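Local coordinates for protein enterotoxin type A (Staphylococcus aureus, PDB 1DYQ) that acts as a superantigen, binding MHC class II molecules, partly through a zinc ion, and T-cell receptors, and causes staphylococcal food poisoning, at residues 28-32 with 210-214; 46-50 with 98-102; 59-65 with 91-95. The protein carries 3 engineered substitutions. One frame throughout, in Å; residues are numbered along the deposited sequence.

Contact 1: residues 28-32 with 210-214; sequences KQIYY and LLRIY
The pairing of Ile30 and Tyr31 with Leu210, Leu211 and Tyr214 is a buried, mainly apolar contact near the centre of the molecule, where helix 23-32 meets the loop between strands 195-198 and 219-221. Ile30 and Leu211 meet end to end through their methyl groups. A chi1 of -156° turns Ile30 CG1 toward the leucine, while chi2 (11°) leaves CD1 nearly eclipsed with CA, and Ile30 CD1 lies 3.4 Å from Leu211 CD1, closer than usual for two methyl groups. The other branch of the isoleucine serves Leu210: Ile30 CG2 rests 3.9 Å from Leu210 CD1, the two side chains running antiparallel alongside one another. The other methyl of Leu211, CD2, turns to the tyrosine and lies 3.8 Å from Tyr31 CZ.

Staphylococcal superantigens consist of an OB-fold domain followed by a beta-grasp domain, and here a helix near the N terminus packs against a loop that belongs to the second domain's part of the chain. The polar end of the contact is a pair of phenol oxygens. Tyr214 OH sits at the edge of the Tyr31 ring, in its plane, and lies 2.8 Å from Tyr31 OH, within hydrogen-bonding distance. Tyr214 OH also hydrogen-bonds the carboxylate of Asp157 on helix 153-168, which brings the long central helix into the same network. A water molecule joins Tyr31 OH, 3.0 Å away, to the backbone of the loop by donating to Leu210 O.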
loop_
_atom_site.group_PDB
_atom_site.type_symbol
_atom_site.label_atom_id
_atom_site.label_comp_id
_atom_site.label_asym_id
_atom_site.label_seq_id
_atom_site.Cartn_x
_atom_site.Cartn_y
_atom_site.Cartn_z
ATOM N N LYS A 28 11.925 4.114 -0.619
ATOM C CA LYS A 28 12.508 2.801 -0.543
ATOM C C LYS A 28 12.221 2.114 0.783
ATOM O O LYS A 28 11.912 0.951 0.870
ATOM C CB LYS A 28 14.036 2.854 -0.758
ATOM C CG LYS A 28 14.640 1.468 -0.862
ATOM C CD LYS A 28 16.112 1.566 -1.303
ATOM C CE LYS A 28 16.750 0.184 -1.229
ATOM N NZ LYS A 28 18.219 0.256 -1.528
ATOM N N GLN A 29 12.291 2.959 1.876
ATOM C CA GLN A 29 11.969 2.347 3.181
ATOM C C GLN A 29 10.528 1.871 3.246
ATOM O O GLN A 29 10.286 0.741 3.688
ATOM C CB GLN A 29 12.207 3.421 4.279
ATOM C CG GLN A 29 11.809 2.851 5.668
ATOM C CD GLN A 29 12.016 3.920 6.739
ATOM O OE1 GLN A 29 11.846 5.091 6.503
ATOM N NE2 GLN A 29 12.418 3.460 7.933
ATOM N N ILE A 30 9.585 2.692 2.799
ATOM C CA ILE A 30 8.161 2.343 2.986
ATOM C C ILE A 30 7.716 1.240 2.081
ATOM O O ILE A 30 6.804 0.475 2.393
ATOM C CB ILE A 30 7.276 3.582 2.919
ATOM C CG1 ILE A 30 5.944 3.417 3.648
ATOM C CG2 ILE A 30 6.998 3.987 1.475
ATOM C CD1 ILE A 30 5.781 2.232 4.515
ATOM N N TYR A 31 8.417 1.022 0.915
ATOM C CA TYR A 31 8.038 -0.105 0.058
ATOM C C TYR A 31 8.987 -1.250 0.071
ATOM O O TYR A 31 8.698 -2.304 -0.586
ATOM C CB TYR A 31 7.879 0.430 -1.414
ATOM C CG TYR A 31 6.634 1.264 -1.525
ATOM C CD1 TYR A 31 5.375 0.630 -1.418
ATOM C CD2 TYR A 31 6.635 2.622 -1.749
ATOM C CE1 TYR A 31 4.215 1.370 -1.504
ATOM C CE2 TYR A 31 5.491 3.363 -1.845
ATOM C CZ TYR A 31 4.254 2.739 -1.700
ATOM O OH TYR A 31 3.099 3.444 -1.822
ATOM N N TYR A 32 10.109 -1.235 0.783
ATOM C CA TYR A 32 11.067 -2.318 0.768
ATOM C C TYR A 32 11.672 -2.655 2.134
ATOM O O TYR A 32 12.088 -3.783 2.319
ATOM C CB TYR A 32 12.184 -1.945 -0.229
ATOM C CG TYR A 32 13.133 -3.049 -0.606
ATOM C CD1 TYR A 32 12.702 -4.152 -1.327
ATOM C CD2 TYR A 32 14.485 -2.933 -0.285
ATOM C CE1 TYR A 32 13.603 -5.153 -1.690
ATOM C CE2 TYR A 32 15.382 -3.933 -0.645
ATOM C CZ TYR A 32 14.923 -5.029 -1.324
ATOM O OH TYR A 32 15.828 -6.017 -1.677
ATOM N N LEU A 210 3.487 9.721 3.347
ATOM C CA LEU A 210 3.721 8.951 2.100
ATOM C C LEU A 210 2.600 7.992 1.799
ATOM O O LEU A 210 2.175 7.848 0.610
ATOM C CB LEU A 210 5.062 8.275 2.159
ATOM C CG LEU A 210 6.200 8.820 1.317
ATOM C CD1 LEU A 210 7.386 7.862 1.366
ATOM C CD2 LEU A 210 5.756 9.072 -0.115
ATOM N N LEU A 211 2.094 7.272 2.795
ATOM C CA LEU A 211 1.054 6.301 2.593
ATOM C C LEU A 211 -0.327 6.835 2.905
ATOM O O LEU A 211 -1.313 6.095 2.930
ATOM C CB LEU A 211 1.330 5.018 3.424
ATOM C CG LEU A 211 2.588 4.245 3.049
ATOM C CD1 LEU A 211 2.535 2.831 3.637
ATOM C CD2 LEU A 211 2.708 4.159 1.502
ATOM N N ARG A 212 -0.455 8.175 3.006
ATOM C CA ARG A 212 -1.810 8.724 3.230
ATOM C C ARG A 212 -2.723 8.434 2.059
ATOM O O ARG A 212 -3.942 8.372 2.207
ATOM C CB ARG A 212 -1.709 10.228 3.505
ATOM C CG ARG A 212 -3.053 10.897 3.686
ATOM C CD ARG A 212 -2.857 12.305 4.264
ATOM N NE ARG A 212 -4.077 13.077 4.066
ATOM C CZ ARG A 212 -4.384 14.144 4.812
ATOM N NH1 ARG A 212 -3.603 14.441 5.827
ATOM N NH2 ARG A 212 -5.490 14.791 4.522
ATOM N N ILE A 213 -2.159 8.110 0.877
ATOM C CA ILE A 213 -2.973 7.691 -0.252
ATOM C C ILE A 213 -3.813 6.460 0.096
ATOM O O ILE A 213 -4.846 6.240 -0.550
ATOM C CB ILE A 213 -2.139 7.352 -1.506
ATOM C CG1 ILE A 213 -0.987 6.418 -1.198
ATOM C CG2 ILE A 213 -1.671 8.644 -2.173
ATOM C CD1 ILE A 213 -0.313 5.850 -2.451
ATOM N N TYR A 214 -3.421 5.664 1.089
ATOM C CA TYR A 214 -4.146 4.467 1.455
ATOM C C TYR A 214 -5.192 4.720 2.552
ATOM O O TYR A 214 -5.953 3.814 2.886
ATOM C CB TYR A 214 -3.217 3.373 1.910
ATOM C CG TYR A 214 -2.131 2.933 0.940
ATOM C CD1 TYR A 214 -2.391 2.961 -0.434
ATOM C CD2 TYR A 214 -0.895 2.573 1.381
ATOM C CE1 TYR A 214 -1.375 2.542 -1.312
ATOM C CE2 TYR A 214 0.116 2.145 0.520
ATOM C CZ TYR A 214 -0.183 2.156 -0.855
ATOM O OH TYR A 214 0.870 1.824 -1.691
HETATM O O HOH W 1 3.391 6.367 -1.468
#

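Contact 2: residues 46-50 with 98-102; sequences DQFRQ and AGGTP. Engineered in segment 46-50: Arg49 (natural residue Leu).
Arg49, an engineered residue (leucine in the natural sequence), stretches across to the turn 98-101 and ends on the carbonyl of Gly99. From CB the chain leaves with CG between the backbone N and the carbonyl carbon (chi1 63°), then runs extended through CD to NE, carrying the charged group over to the other loop. At the tip, Arg49 CZ lies 3.3 Å from Gly99 O, and both terminal nitrogens use that oxygen. Arg49 NH2 gives the stronger bond, 2.7 Å to Gly99 O with an N-H...O angle of 149°, approaching from above the carbonyl plane; Arg49 NH1 adds a weak one to the same atom at 3.1 Å. Arg49 NH2 also passes 3.7 Å from the methyl CB of Ala98. The flat guanidinium is covered on one face by Phe48 CE2, which lies over its centre.

The carbonyl that receives the arginine belongs to a type II beta turn from Ala98 to Thr101, with Gly100 at the third position, where the positive phi favours glycine. Ala98 O closes the turn, accepting from Thr101 N and, at 2.8 Å, from Thr101 OG1, both on the same face of its plane. These loops lie at the surface of the OB-fold domain, one leading into strand 52-55 and the other into strand 105-114. Beside the arginine, Phe48 directs its ring at Gly100 to Pro102: Pro102 CD sits over one face in a CH-pi contact, 3.8 Å from the Phe48 ring centroid. Gly100 O comes to the ring's edge instead, and Leu69 of strand 67-71 touches both Phe48 and Thr101.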
loop_
_atom_site.group_PDB
_atom_site.type_symbol
_atom_site.label_atom_id
_atom_site.label_comp_id
_atom_site.label_asym_id
_atom_site.label_seq_id
_atom_site.Cartn_x
_atom_site.Cartn_y
_atom_site.Cartn_z
ATOM N N ASP A 46 -12.753 0.047 19.761
ATOM C CA ASP A 46 -12.048 1.043 20.531
ATOM C C ASP A 46 -11.613 2.169 19.554
ATOM O O ASP A 46 -11.095 1.808 18.482
ATOM C CB ASP A 46 -10.743 0.363 21.030
ATOM C CG ASP A 46 -10.281 0.873 22.349
ATOM O OD1 ASP A 46 -10.569 0.230 23.393
ATOM O OD2 ASP A 46 -9.660 1.964 22.388
ATOM N N GLN A 47 -11.977 3.377 19.836
ATOM C CA GLN A 47 -11.531 4.508 19.006
ATOM C C GLN A 47 -10.724 5.477 19.879
ATOM O O GLN A 47 -10.969 5.598 21.080
ATOM C CB GLN A 47 -12.699 5.221 18.372
ATOM C CG GLN A 47 -13.560 4.360 17.476
ATOM C CD GLN A 47 -14.621 5.123 16.732
ATOM O OE1 GLN A 47 -15.610 5.579 17.297
ATOM N NE2 GLN A 47 -14.436 5.244 15.413
ATOM N N PHE A 48 -9.652 5.986 19.300
ATOM C CA PHE A 48 -8.838 6.991 20.020
ATOM C C PHE A 48 -9.499 8.353 19.863
ATOM O O PHE A 48 -9.941 9.026 20.803
ATOM C CB PHE A 48 -7.432 6.934 19.445
ATOM C CG PHE A 48 -6.468 7.923 19.985
ATOM C CD1 PHE A 48 -6.418 8.185 21.350
ATOM C CD2 PHE A 48 -5.604 8.625 19.144
ATOM C CE1 PHE A 48 -5.541 9.118 21.864
ATOM C CE2 PHE A 48 -4.732 9.556 19.665
ATOM C CZ PHE A 48 -4.701 9.807 21.021
ATOM N N ARG A 49 -9.690 8.746 18.627
ATOM C CA ARG A 49 -10.352 10.007 18.225
ATOM C C ARG A 49 -10.555 9.908 16.707
ATOM O O ARG A 49 -10.132 8.920 16.070
ATOM C CB ARG A 49 -9.374 11.138 18.605
ATOM C CG ARG A 49 -8.041 11.146 17.893
ATOM C CD ARG A 49 -7.086 12.224 18.356
ATOM N NE ARG A 49 -5.815 12.133 17.625
ATOM C CZ ARG A 49 -4.651 12.601 18.014
ATOM N NH1 ARG A 49 -4.494 13.219 19.171
ATOM N NH2 ARG A 49 -3.599 12.445 17.200
ATOM N N GLN A 50 -11.011 10.976 16.101
ATOM C CA GLN A 50 -11.052 11.092 14.627
ATOM C C GLN A 50 -11.696 9.895 14.050
ATOM O O GLN A 50 -12.710 9.413 14.667
ATOM C CB GLN A 50 -9.606 11.361 14.192
ATOM C CG GLN A 50 -9.149 12.792 14.244
ATOM C CD GLN A 50 -10.057 13.839 13.672
ATOM O OE1 GLN A 50 -10.816 13.707 12.728
ATOM N NE2 GLN A 50 -9.963 15.020 14.293
ATOM N N ALA A 98 -0.489 10.986 13.872
ATOM C CA ALA A 98 -0.682 12.420 14.089
ATOM C C ALA A 98 -0.255 12.776 15.514
ATOM O O ALA A 98 -0.124 11.881 16.355
ATOM C CB ALA A 98 -2.134 12.830 13.873
ATOM N N GLY A 99 -0.015 14.069 15.742
ATOM C CA GLY A 99 0.468 14.504 17.053
ATOM C C GLY A 99 -0.469 14.088 18.175
ATOM O O GLY A 99 -1.688 14.154 18.097
ATOM N N GLY A 100 0.135 13.688 19.304
ATOM C CA GLY A 100 -0.620 13.289 20.468
ATOM C C GLY A 100 -1.110 11.870 20.462
ATOM O O GLY A 100 -1.882 11.438 21.327
ATOM N N THR A 101 -0.641 11.050 19.501
ATOM C CA THR A 101 -0.988 9.599 19.574
ATOM C C THR A 101 -0.144 9.043 20.717
ATOM O O THR A 101 1.009 9.442 20.878
ATOM C CB THR A 101 -0.617 8.925 18.234
ATOM O OG1 THR A 101 -1.415 9.561 17.203
ATOM C CG2 THR A 101 -0.954 7.453 18.216
ATOM N N PRO A 102 -0.685 8.102 21.467
ATOM C CA PRO A 102 0.025 7.583 22.631
ATOM C C PRO A 102 1.353 6.973 22.293
ATOM O O PRO A 102 1.619 6.438 21.210
ATOM C CB PRO A 102 -0.954 6.653 23.287
ATOM C CG PRO A 102 -2.307 7.167 22.860
ATOM C CD PRO A 102 -2.072 7.615 21.411
#

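Contact 3: residues 59-65 with 91-95; sequences FTDHSWY and AYAGY. Engineered in segment 91-95: Ala93 (natural residue Tyr). With SO4 (sulfate ion), chain C.
Tyr92 meets Phe59, His62 and Tyr65 in an aromatic cluster, each ring approaching it differently. Phe59 comes edge-to-face: its CZ stands over the centre of the Tyr92 ring, its CE1 is 3.4 Å from Tyr92 CZ, and the two planes are inclined at 56°. Tyr65 CE2 lies at the edge of Tyr92, in its plane, 3.8 Å from Tyr92 CE1. His62 sits nearer the hydroxyl end, with CD2 3.5 Å from Tyr92 OH. A chi1 of 63° directs the Tyr92 ring toward 59-65.

A second point of attachment is polar. Tyr65 OH accepts a hydrogen bond from Gly94 N at 2.9 Å (157°) and donates to O2 of a sulfate ion at 2.6 Å. The sulfate, probably taken up from the crystallisation liquor, is also bonded through O3 by Tyr95 N at 2.9 Å, so it bridges the two segments. Within the OB-fold domain, this contact joins the loop between strands 52-55 and 67-71 to the segment that leaves strand 86-91.

Behind the first shell, His62 is held within its own loop through ND1, which accepts from Trp64 N at 3.0 Å with the donor in the imidazole plane, and weakly by Glu35 through NE2; Tyr65 CD2 lies over one face of the ring. Ala106 of strand 105-114 touches Phe59, Tyr65 and Tyr92, and Leu68 backs Phe59 and Tyr92. The methyl of the engineered Ala93, a tyrosine in the natural toxin, points away from 59-65 and lies over the centre of one face of the Tyr95 ring.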
loop_
_atom_site.group_PDB
_atom_site.type_symbol
_atom_site.label_atom_id
_atom_site.label_comp_id
_atom_site.label_asym_id
_atom_site.label_seq_id
_atom_site.Cartn_x
_atom_site.Cartn_y
_atom_site.Cartn_z
ATOM N N PHE A 59 0.484 -5.809 19.322
ATOM C CA PHE A 59 1.847 -6.303 19.204
ATOM C C PHE A 59 2.290 -6.979 20.516
ATOM O O PHE A 59 2.215 -6.340 21.564
ATOM C CB PHE A 59 2.810 -5.155 18.913
ATOM C CG PHE A 59 2.538 -4.433 17.623
ATOM C CD1 PHE A 59 2.931 -5.020 16.431
ATOM C CD2 PHE A 59 1.946 -3.193 17.600
ATOM C CE1 PHE A 59 2.676 -4.386 15.218
ATOM C CE2 PHE A 59 1.670 -2.558 16.395
ATOM C CZ PHE A 59 2.068 -3.153 15.210
ATOM N N THR A 60 2.778 -8.198 20.403
ATOM C CA THR A 60 3.254 -8.876 21.632
ATOM C C THR A 60 4.757 -8.960 21.661
ATOM O O THR A 60 5.346 -9.237 22.726
ATOM C CB THR A 60 2.645 -10.284 21.750
ATOM O OG1 THR A 60 2.959 -11.040 20.578
ATOM C CG2 THR A 60 1.137 -10.200 21.920
ATOM N N ASP A 61 5.429 -8.767 20.529
ATOM C CA ASP A 61 6.888 -8.922 20.510
ATOM C C ASP A 61 7.588 -7.873 19.694
ATOM O O ASP A 61 8.673 -8.089 19.162
ATOM N N HIS A 62 7.000 -6.665 19.651
ATOM C CA HIS A 62 7.636 -5.569 18.916
ATOM C C HIS A 62 8.562 -4.780 19.822
ATOM O O HIS A 62 8.205 -4.537 20.988
ATOM C CB HIS A 62 6.543 -4.657 18.312
ATOM C CG HIS A 62 7.167 -3.736 17.293
ATOM N ND1 HIS A 62 7.859 -2.612 17.612
ATOM C CD2 HIS A 62 7.207 -3.857 15.937
ATOM C CE1 HIS A 62 8.304 -2.026 16.502
ATOM N NE2 HIS A 62 7.914 -2.773 15.477
ATOM N N SER A 63 9.706 -4.344 19.311
ATOM C CA SER A 63 10.670 -3.621 20.151
ATOM C C SER A 63 10.233 -2.270 20.615
ATOM O O SER A 63 10.904 -1.678 21.520
ATOM C CB SER A 63 12.009 -3.554 19.400
ATOM O OG SER A 63 11.809 -2.913 18.145
ATOM N N TRP A 64 9.149 -1.689 20.140
ATOM C CA TRP A 64 8.649 -0.426 20.644
ATOM C C TRP A 64 7.162 -0.393 20.819
ATOM O O TRP A 64 6.628 0.123 21.814
ATOM C CB TRP A 64 9.111 0.766 19.773
ATOM C CG TRP A 64 8.884 2.077 20.497
ATOM C CD1 TRP A 64 7.959 3.024 20.223
ATOM C CD2 TRP A 64 9.610 2.535 21.643
ATOM N NE1 TRP A 64 8.044 4.063 21.130
ATOM C CE2 TRP A 64 9.080 3.785 21.994
ATOM C CE3 TRP A 64 10.672 2.011 22.397
ATOM C CZ2 TRP A 64 9.576 4.536 23.066
ATOM C CZ3 TRP A 64 11.158 2.759 23.456
ATOM C CH2 TRP A 64 10.610 4.002 23.783
ATOM N N TYR A 65 6.388 -0.915 19.844
ATOM C CA TYR A 65 4.967 -0.742 19.877
ATOM C C TYR A 65 4.239 -1.811 20.708
ATOM O O TYR A 65 4.562 -2.972 20.670
ATOM C CB TYR A 65 4.355 -0.761 18.456
ATOM C CG TYR A 65 5.143 0.115 17.491
ATOM C CD1 TYR A 65 5.367 1.451 17.758
ATOM C CD2 TYR A 65 5.580 -0.407 16.284
ATOM C CE1 TYR A 65 6.086 2.253 16.876
ATOM C CE2 TYR A 65 6.310 0.376 15.407
ATOM C CZ TYR A 65 6.553 1.700 15.711
ATOM O OH TYR A 65 7.292 2.483 14.834
ATOM N N ALA A 91 1.075 -1.313 5.989
ATOM C CA ALA A 91 2.389 -0.995 6.564
ATOM C C ALA A 91 2.147 -0.010 7.728
ATOM O O ALA A 91 1.545 1.029 7.531
ATOM C CB ALA A 91 3.211 -0.244 5.486
ATOM N N TYR A 92 2.784 -0.323 8.856
ATOM C CA TYR A 92 2.587 0.558 10.031
ATOM C C TYR A 92 3.893 1.192 10.458
ATOM O O TYR A 92 4.977 0.702 10.191
ATOM C CB TYR A 92 2.005 -0.268 11.195
ATOM C CG TYR A 92 2.886 -1.373 11.719
ATOM C CD1 TYR A 92 3.958 -1.122 12.568
ATOM C CD2 TYR A 92 2.701 -2.697 11.304
ATOM C CE1 TYR A 92 4.798 -2.113 12.993
ATOM C CE2 TYR A 92 3.533 -3.713 11.749
ATOM C CZ TYR A 92 4.582 -3.422 12.600
ATOM O OH TYR A 92 5.411 -4.424 13.024
ATOM N N ALA A 93 3.757 2.313 11.195
ATOM C CA ALA A 93 4.964 2.932 11.792
ATOM C C ALA A 93 4.474 4.034 12.751
ATOM O O ALA A 93 3.475 4.651 12.520
ATOM C CB ALA A 93 5.787 3.632 10.692
ATOM N N GLY A 94 5.316 4.294 13.781
ATOM C CA GLY A 94 5.005 5.411 14.662
ATOM C C GLY A 94 5.009 6.738 13.908
ATOM O O GLY A 94 4.291 7.649 14.220
ATOM N N TYR A 95 5.886 6.821 12.863
ATOM C CA TYR A 95 6.016 8.045 12.106
ATOM C C TYR A 95 4.789 8.353 11.272
ATOM O O TYR A 95 4.642 9.505 10.797
ATOM C CB TYR A 95 7.309 8.111 11.291
ATOM C CG TYR A 95 7.487 7.090 10.204
ATOM C CD1 TYR A 95 6.738 7.192 9.022
ATOM C CD2 TYR A 95 8.374 6.046 10.328
ATOM C CE1 TYR A 95 6.883 6.237 8.028
ATOM C CE2 TYR A 95 8.544 5.089 9.328
ATOM C CZ TYR A 95 7.765 5.214 8.181
ATOM O OH TYR A 95 7.901 4.276 7.187
HETATM S S SO4 C . 8.979 5.547 14.816
HETATM O O1 SO4 C . 10.413 5.417 14.577
HETATM O O2 SO4 C . 8.413 4.566 15.790
HETATM O O3 SO4 C . 8.221 5.283 13.478
HETATM O O4 SO4 C . 8.604 6.965 15.171
#

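How the contacts relate
From the N terminus, helix 23-32 opens the longest loop, which contact 1 closes 178 residues later at 210-214, joining the OB-fold and beta-grasp parts of the chain. Inside it, segment 46-50 starts the loop closed by contact 2 at 98-102, and within that the loop from 59-65 to 91-95 is closed by contact 3; the three are thus fully nested and none cross. Contacts 2 and 3 adjoin along the sequence, and both tie loops between OB-fold strands to the connection between strands 86-91 and 105-114. Contact 3 also touches contact 1, where Ala91 CB lies 3.7 Å from both Ile30 CD1 and Leu211 CD1.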